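Local coordinates for protein lipase (Pelosinus fermentans, PDB 5AH0) that probably hydrolyses ester bonds as a lipase of the alpha/beta-hydrolase clan and acts on the polyester poly(butylene adipate-co-terephthalate), at residues D177-F189 with E276-F290. Residues are numbered along the deposited sequence; the frame is centred on the assembly and turned at random.
Sequences DFAKNLVASLASF and ELPHVIYMTPLLYPF
Phe178 turns CG away from its own backbone N, trans to it (chi1 -180°), whereas Phe290 has CG beside the backbone N (chi1 -57°), and these two settings bring the rings together as a T-shaped pair. The edge of Phe178 points at the face of Phe290, with planes at 84° and centroids 4.9 Å apart. Phe178 CD1 stands over the centre of that face, and Pro289 CG lies over the opposite face, toward its rim. Leu287 CD2 meets the edge of Phe178 at CE1. At the rim of Phe290, Asp177 OD2 lies 3.1 Å from Phe290 CZ.

One turn on, Asn181 ND2 donates back to Asp177 O at 2.7 Å. Asn181 OD1 sits over one face of the His279 ring, 3.4 Å from His279 NE2, at an angle too poor for a hydrogen bond. Ile281 CD1 also touches Asn181 OD1. On its other nitrogen, His279 ND1 accepts from Ile281 N and Tyr282 N, which holds the turn that follows it. A leucine in place of His279 would probably leave these two backbone N-H groups without their acceptor and the Asn181 amide without the flat ring beneath it.

The chain has the parallel central sheet of an alpha/beta-hydrolase. Away from that sheet, the contact lays the irregular loop leading into helix 288-294 along helix 173-190, whose other side meets helix 215-223. Leu286 fits against the helix between Asn181 and Ser185, with CD1 near Asn181 CB and CD2 3.8 Å from Ser185 CB.

Ser185 OG donates to Pro278 O at 2.7 Å, the one hydrogen bond between the segments. Val280 CG2 rests by Ala184 O. Farther along, Leu277 CD2 touches both Leu186 CD2 and Phe189 CD2, while Phe189 CB packs on Pro278 CD.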
loop_
_atom_site.group_PDB
_atom_site.type_symbol
_atom_site.label_atom_id
_atom_site.label_comp_id
_atom_site.label_asym_id
_atom_site.label_seq_id
_atom_site.Cartn_x
_atom_site.Cartn_y
_atom_site.Cartn_z
ATOM N N ASP A 177 6.818 -16.887 -2.137
ATOM C CA ASP A 177 5.888 -17.930 -1.744
ATOM C C ASP A 177 4.573 -17.295 -1.327
ATOM O O ASP A 177 3.493 -17.794 -1.656
ATOM C CB ASP A 177 6.438 -18.769 -0.598
ATOM C CG ASP A 177 5.466 -19.847 -0.158
ATOM O OD1 ASP A 177 5.434 -20.921 -0.801
ATOM O OD2 ASP A 177 4.711 -19.615 0.812
ATOM N N PHE A 178 4.672 -16.186 -0.599
ATOM C CA PHE A 178 3.487 -15.475 -0.165
ATOM C C PHE A 178 2.701 -14.948 -1.361
ATOM O O PHE A 178 1.480 -15.034 -1.393
ATOM C CB PHE A 178 3.833 -14.314 0.755
ATOM C CG PHE A 178 2.625 -13.569 1.215
ATOM C CD1 PHE A 178 1.854 -14.071 2.244
ATOM C CD2 PHE A 178 2.217 -12.413 0.575
ATOM C CE1 PHE A 178 0.710 -13.418 2.644
ATOM C CE2 PHE A 178 1.068 -11.749 0.975
ATOM C CZ PHE A 178 0.317 -12.254 2.004
ATOM N N ALA A 179 3.400 -14.381 -2.337
ATOM C CA ALA A 179 2.714 -13.830 -3.488
ATOM C C ALA A 179 1.946 -14.920 -4.223
ATOM O O ALA A 179 0.728 -14.809 -4.410
ATOM C CB ALA A 179 3.695 -13.145 -4.416
ATOM N N LYS A 180 2.659 -15.976 -4.617
ATOM C CA LYS A 180 2.049 -17.096 -5.313
ATOM C C LYS A 180 0.829 -17.618 -4.564
ATOM O O LYS A 180 -0.239 -17.803 -5.153
ATOM C CB LYS A 180 3.061 -18.220 -5.496
ATOM C CG LYS A 180 4.126 -17.934 -6.542
ATOM C CD LYS A 180 5.355 -18.799 -6.302
ATOM C CE LYS A 180 6.177 -18.914 -7.569
ATOM N NZ LYS A 180 7.479 -19.574 -7.332
ATOM N N ASN A 181 0.966 -17.814 -3.257
ATOM C CA ASN A 181 -0.132 -18.373 -2.483
ATOM C C ASN A 181 -1.314 -17.421 -2.344
ATOM O O ASN A 181 -2.458 -17.860 -2.281
ATOM C CB ASN A 181 0.356 -18.794 -1.108
ATOM C CG ASN A 181 1.033 -20.141 -1.132
ATOM O OD1 ASN A 181 0.369 -21.180 -1.225
ATOM N ND2 ASN A 181 2.363 -20.139 -1.055
ATOM N N LEU A 182 -1.061 -16.117 -2.326
ATOM C CA LEU A 182 -2.175 -15.178 -2.268
ATOM C C LEU A 182 -3.021 -15.258 -3.539
ATOM O O LEU A 182 -4.241 -15.262 -3.469
ATOM C CB LEU A 182 -1.690 -13.746 -2.060
ATOM C CG LEU A 182 -2.895 -12.803 -1.989
ATOM C CD1 LEU A 182 -2.972 -12.099 -0.669
ATOM C CD2 LEU A 182 -2.890 -11.803 -3.136
ATOM N N VAL A 183 -2.383 -15.315 -4.702
ATOM C CA VAL A 183 -3.136 -15.452 -5.945
ATOM C C VAL A 183 -3.900 -16.762 -5.951
ATOM O O VAL A 183 -5.087 -16.798 -6.252
ATOM C CB VAL A 183 -2.235 -15.404 -7.186
ATOM C CG1 VAL A 183 -3.071 -15.561 -8.460
ATOM C CG2 VAL A 183 -1.470 -14.112 -7.216
ATOM N N ALA A 184 -3.207 -17.836 -5.596
ATOM C CA ALA A 184 -3.820 -19.148 -5.546
ATOM C C ALA A 184 -4.979 -19.146 -4.572
ATOM O O ALA A 184 -6.029 -19.731 -4.840
ATOM C CB ALA A 184 -2.799 -20.187 -5.148
ATOM N N SER A 185 -4.800 -18.446 -3.457
ATOM C CA SER A 185 -5.842 -18.361 -2.444
ATOM C C SER A 185 -7.082 -17.648 -2.963
ATOM O O SER A 185 -8.198 -18.100 -2.731
ATOM C CB SER A 185 -5.336 -17.636 -1.202
ATOM O OG SER A 185 -6.364 -17.537 -0.226
ATOM N N LEU A 186 -6.885 -16.530 -3.657
ATOM C CA LEU A 186 -8.007 -15.772 -4.205
ATOM C C LEU A 186 -8.809 -16.597 -5.213
ATOM O O LEU A 186 -10.041 -16.598 -5.192
ATOM C CB LEU A 186 -7.506 -14.496 -4.870
ATOM C CG LEU A 186 -6.866 -13.445 -3.964
ATOM C CD1 LEU A 186 -6.457 -12.235 -4.805
ATOM C CD2 LEU A 186 -7.791 -13.044 -2.826
ATOM N N ALA A 187 -8.098 -17.310 -6.082
ATOM C CA ALA A 187 -8.731 -18.146 -7.097
ATOM C C ALA A 187 -9.600 -19.219 -6.463
ATOM O O ALA A 187 -10.673 -19.519 -6.969
ATOM C CB ALA A 187 -7.686 -18.778 -8.006
ATOM N N SER A 188 -9.143 -19.801 -5.361
ATOM C CA SER A 188 -9.930 -20.831 -4.693
ATOM C C SER A 188 -11.144 -20.242 -3.993
ATOM O O SER A 188 -12.267 -20.698 -4.185
ATOM C CB SER A 188 -9.081 -21.590 -3.679
ATOM O OG SER A 188 -9.907 -22.381 -2.838
ATOM N N PHE A 189 -10.907 -19.184 -3.230
ATOM C CA PHE A 189 -11.917 -18.576 -2.378
ATOM C C PHE A 189 -13.109 -18.004 -3.151
ATOM O O PHE A 189 -14.228 -18.010 -2.652
ATOM C CB PHE A 189 -11.276 -17.481 -1.538
ATOM C CG PHE A 189 -12.180 -16.902 -0.494
ATOM C CD1 PHE A 189 -12.568 -17.654 0.600
ATOM C CD2 PHE A 189 -12.616 -15.596 -0.590
ATOM C CE1 PHE A 189 -13.400 -17.121 1.566
ATOM C CE2 PHE A 189 -13.442 -15.057 0.380
ATOM C CZ PHE A 189 -13.831 -15.824 1.458
ATOM N N GLU A 276 -12.652 -17.026 5.497
ATOM C CA GLU A 276 -11.352 -16.388 5.312
ATOM C C GLU A 276 -10.563 -16.970 4.150
ATOM O O GLU A 276 -10.896 -18.035 3.637
ATOM C CB GLU A 276 -10.520 -16.491 6.592
ATOM C CG GLU A 276 -10.355 -17.909 7.128
ATOM C CD GLU A 276 -9.854 -17.930 8.570
ATOM O OE1 GLU A 276 -9.092 -17.001 8.934
ATOM O OE2 GLU A 276 -10.218 -18.868 9.333
ATOM N N LEU A 277 -9.524 -16.248 3.734
ATOM C CA LEU A 277 -8.630 -16.725 2.689
ATOM C C LEU A 277 -7.908 -18.001 3.126
ATOM O O LEU A 277 -7.240 -18.022 4.157
ATOM C CB LEU A 277 -7.604 -15.654 2.331
ATOM C CG LEU A 277 -8.142 -14.326 1.791
ATOM C CD1 LEU A 277 -7.002 -13.375 1.494
ATOM C CD2 LEU A 277 -8.980 -14.568 0.522
ATOM N N PRO A 278 -8.033 -19.070 2.332
ATOM C CA PRO A 278 -7.375 -20.315 2.715
ATOM C C PRO A 278 -5.967 -20.428 2.157
ATOM O O PRO A 278 -5.637 -19.806 1.142
ATOM C CB PRO A 278 -8.275 -21.376 2.095
ATOM C CG PRO A 278 -8.764 -20.715 0.816
ATOM C CD PRO A 278 -8.878 -19.234 1.127
ATOM N N HIS A 279 -5.146 -21.222 2.830
ATOM C CA HIS A 279 -3.920 -21.705 2.229
ATOM C C HIS A 279 -4.223 -22.959 1.401
ATOM O O HIS A 279 -4.713 -23.969 1.919
ATOM C CB HIS A 279 -2.884 -21.993 3.294
ATOM C CG HIS A 279 -1.500 -22.092 2.754
ATOM N ND1 HIS A 279 -1.042 -23.214 2.101
ATOM C CD2 HIS A 279 -0.477 -21.208 2.750
ATOM C CE1 HIS A 279 0.210 -23.021 1.730
ATOM N NE2 HIS A 279 0.573 -21.807 2.103
ATOM N N VAL A 280 -3.977 -22.887 0.104
ATOM C CA VAL A 280 -4.403 -23.967 -0.785
ATOM C C VAL A 280 -3.588 -25.257 -0.601
ATOM O O VAL A 280 -4.014 -26.335 -1.004
ATOM C CB VAL A 280 -4.353 -23.493 -2.250
ATOM C CG1 VAL A 280 -4.887 -24.548 -3.188
ATOM C CG2 VAL A 280 -5.184 -22.218 -2.408
ATOM N N ILE A 281 -2.438 -25.171 0.054
ATOM C CA ILE A 281 -1.643 -26.378 0.287
ATOM C C ILE A 281 -1.967 -26.975 1.657
ATOM O O ILE A 281 -2.346 -28.139 1.760
ATOM C CB ILE A 281 -0.113 -26.109 0.189
ATOM C CG1 ILE A 281 0.303 -25.855 -1.259
ATOM C CG2 ILE A 281 0.683 -27.294 0.716
ATOM C CD1 ILE A 281 0.050 -24.466 -1.748
ATOM N N TYR A 282 -1.859 -26.169 2.701
ATOM C CA TYR A 282 -1.994 -26.681 4.063
ATOM C C TYR A 282 -3.430 -26.806 4.563
ATOM O O TYR A 282 -3.672 -27.426 5.603
ATOM C CB TYR A 282 -1.204 -25.798 5.023
ATOM C CG TYR A 282 0.245 -25.703 4.634
ATOM C CD1 TYR A 282 0.920 -26.817 4.140
ATOM C CD2 TYR A 282 0.952 -24.510 4.771
ATOM C CE1 TYR A 282 2.249 -26.747 3.781
ATOM C CE2 TYR A 282 2.299 -24.430 4.426
ATOM C CZ TYR A 282 2.937 -25.552 3.929
ATOM O OH TYR A 282 4.268 -25.490 3.569
ATOM N N MET A 283 -4.368 -26.188 3.849
ATOM C CA MET A 283 -5.770 -26.164 4.264
ATOM C C MET A 283 -5.889 -25.494 5.627
ATOM O O MET A 283 -6.757 -25.825 6.421
ATOM C CB MET A 283 -6.358 -27.576 4.291
ATOM C CG MET A 283 -6.174 -28.365 2.992
ATOM S SD MET A 283 -7.464 -28.147 1.746
ATOM C CE MET A 283 -7.110 -26.530 1.060
ATOM N N THR A 284 -4.953 -24.598 5.910
ATOM C CA THR A 284 -5.045 -23.699 7.045
ATOM C C THR A 284 -5.523 -22.331 6.555
ATOM O O THR A 284 -5.687 -22.117 5.342
ATOM C CB THR A 284 -3.686 -23.550 7.748
ATOM O OG1 THR A 284 -2.782 -22.859 6.878
ATOM C CG2 THR A 284 -3.120 -24.899 8.109
ATOM N N PRO A 285 -5.725 -21.383 7.474
ATOM C CA PRO A 285 -5.874 -20.013 6.942
ATOM C C PRO A 285 -4.612 -19.610 6.146
ATOM O O PRO A 285 -3.531 -20.097 6.500
ATOM C CB PRO A 285 -6.035 -19.164 8.201
ATOM C CG PRO A 285 -6.691 -20.110 9.195
ATOM C CD PRO A 285 -6.030 -21.468 8.911
ATOM N N LEU A 286 -4.742 -18.759 5.121
ATOM C CA LEU A 286 -3.603 -18.336 4.298
ATOM C C LEU A 286 -2.439 -17.817 5.133
ATOM O O LEU A 286 -1.297 -18.183 4.905
ATOM C CB LEU A 286 -4.027 -17.240 3.302
ATOM C CG LEU A 286 -2.939 -16.636 2.400
ATOM C CD1 LEU A 286 -2.281 -17.736 1.568
ATOM C CD2 LEU A 286 -3.493 -15.574 1.454
ATOM N N LEU A 287 -2.735 -16.980 6.120
ATOM C CA LEU A 287 -1.701 -16.298 6.871
ATOM C C LEU A 287 -1.024 -17.146 7.946
ATOM O O LEU A 287 -0.085 -16.677 8.602
ATOM C CB LEU A 287 -2.299 -15.053 7.518
ATOM C CG LEU A 287 -2.838 -14.011 6.535
ATOM C CD1 LEU A 287 -3.345 -12.809 7.285
ATOM C CD2 LEU A 287 -1.737 -13.625 5.563
ATOM N N TYR A 288 -1.502 -18.377 8.145
ATOM C CA TYR A 288 -0.996 -19.196 9.236
ATOM C C TYR A 288 0.528 -19.462 9.163
ATOM O O TYR A 288 1.244 -19.200 10.124
ATOM C CB TYR A 288 -1.761 -20.518 9.320
ATOM C CG TYR A 288 -1.181 -21.446 10.371
ATOM C CD1 TYR A 288 -1.383 -21.207 11.726
ATOM C CD2 TYR A 288 -0.417 -22.553 10.007
ATOM C CE1 TYR A 288 -0.834 -22.055 12.703
ATOM C CE2 TYR A 288 0.125 -23.407 10.967
ATOM C CZ TYR A 288 -0.089 -23.154 12.310
ATOM O OH TYR A 288 0.454 -23.988 13.256
ATOM N N PRO A 289 1.030 -19.981 8.031
ATOM C CA PRO A 289 2.473 -20.230 8.039
ATOM C C PRO A 289 3.295 -18.939 8.040
ATOM O O PRO A 289 4.391 -18.915 8.596
ATOM C CB PRO A 289 2.698 -21.018 6.744
ATOM C CG PRO A 289 1.624 -20.524 5.832
ATOM C CD PRO A 289 0.422 -20.302 6.724
ATOM N N PHE A 290 2.787 -17.884 7.417
ATOM C CA PHE A 290 3.543 -16.639 7.352
ATOM C C PHE A 290 3.633 -15.944 8.711
ATOM O O PHE A 290 4.707 -15.480 9.096
ATOM C CB PHE A 290 2.935 -15.736 6.269
ATOM C CG PHE A 290 2.911 -16.407 4.925
ATOM C CD1 PHE A 290 4.098 -16.664 4.255
ATOM C CD2 PHE A 290 1.728 -16.865 4.376
ATOM C CE1 PHE A 290 4.094 -17.321 3.047
ATOM C CE2 PHE A 290 1.727 -17.528 3.159
ATOM C CZ PHE A 290 2.904 -17.751 2.497
#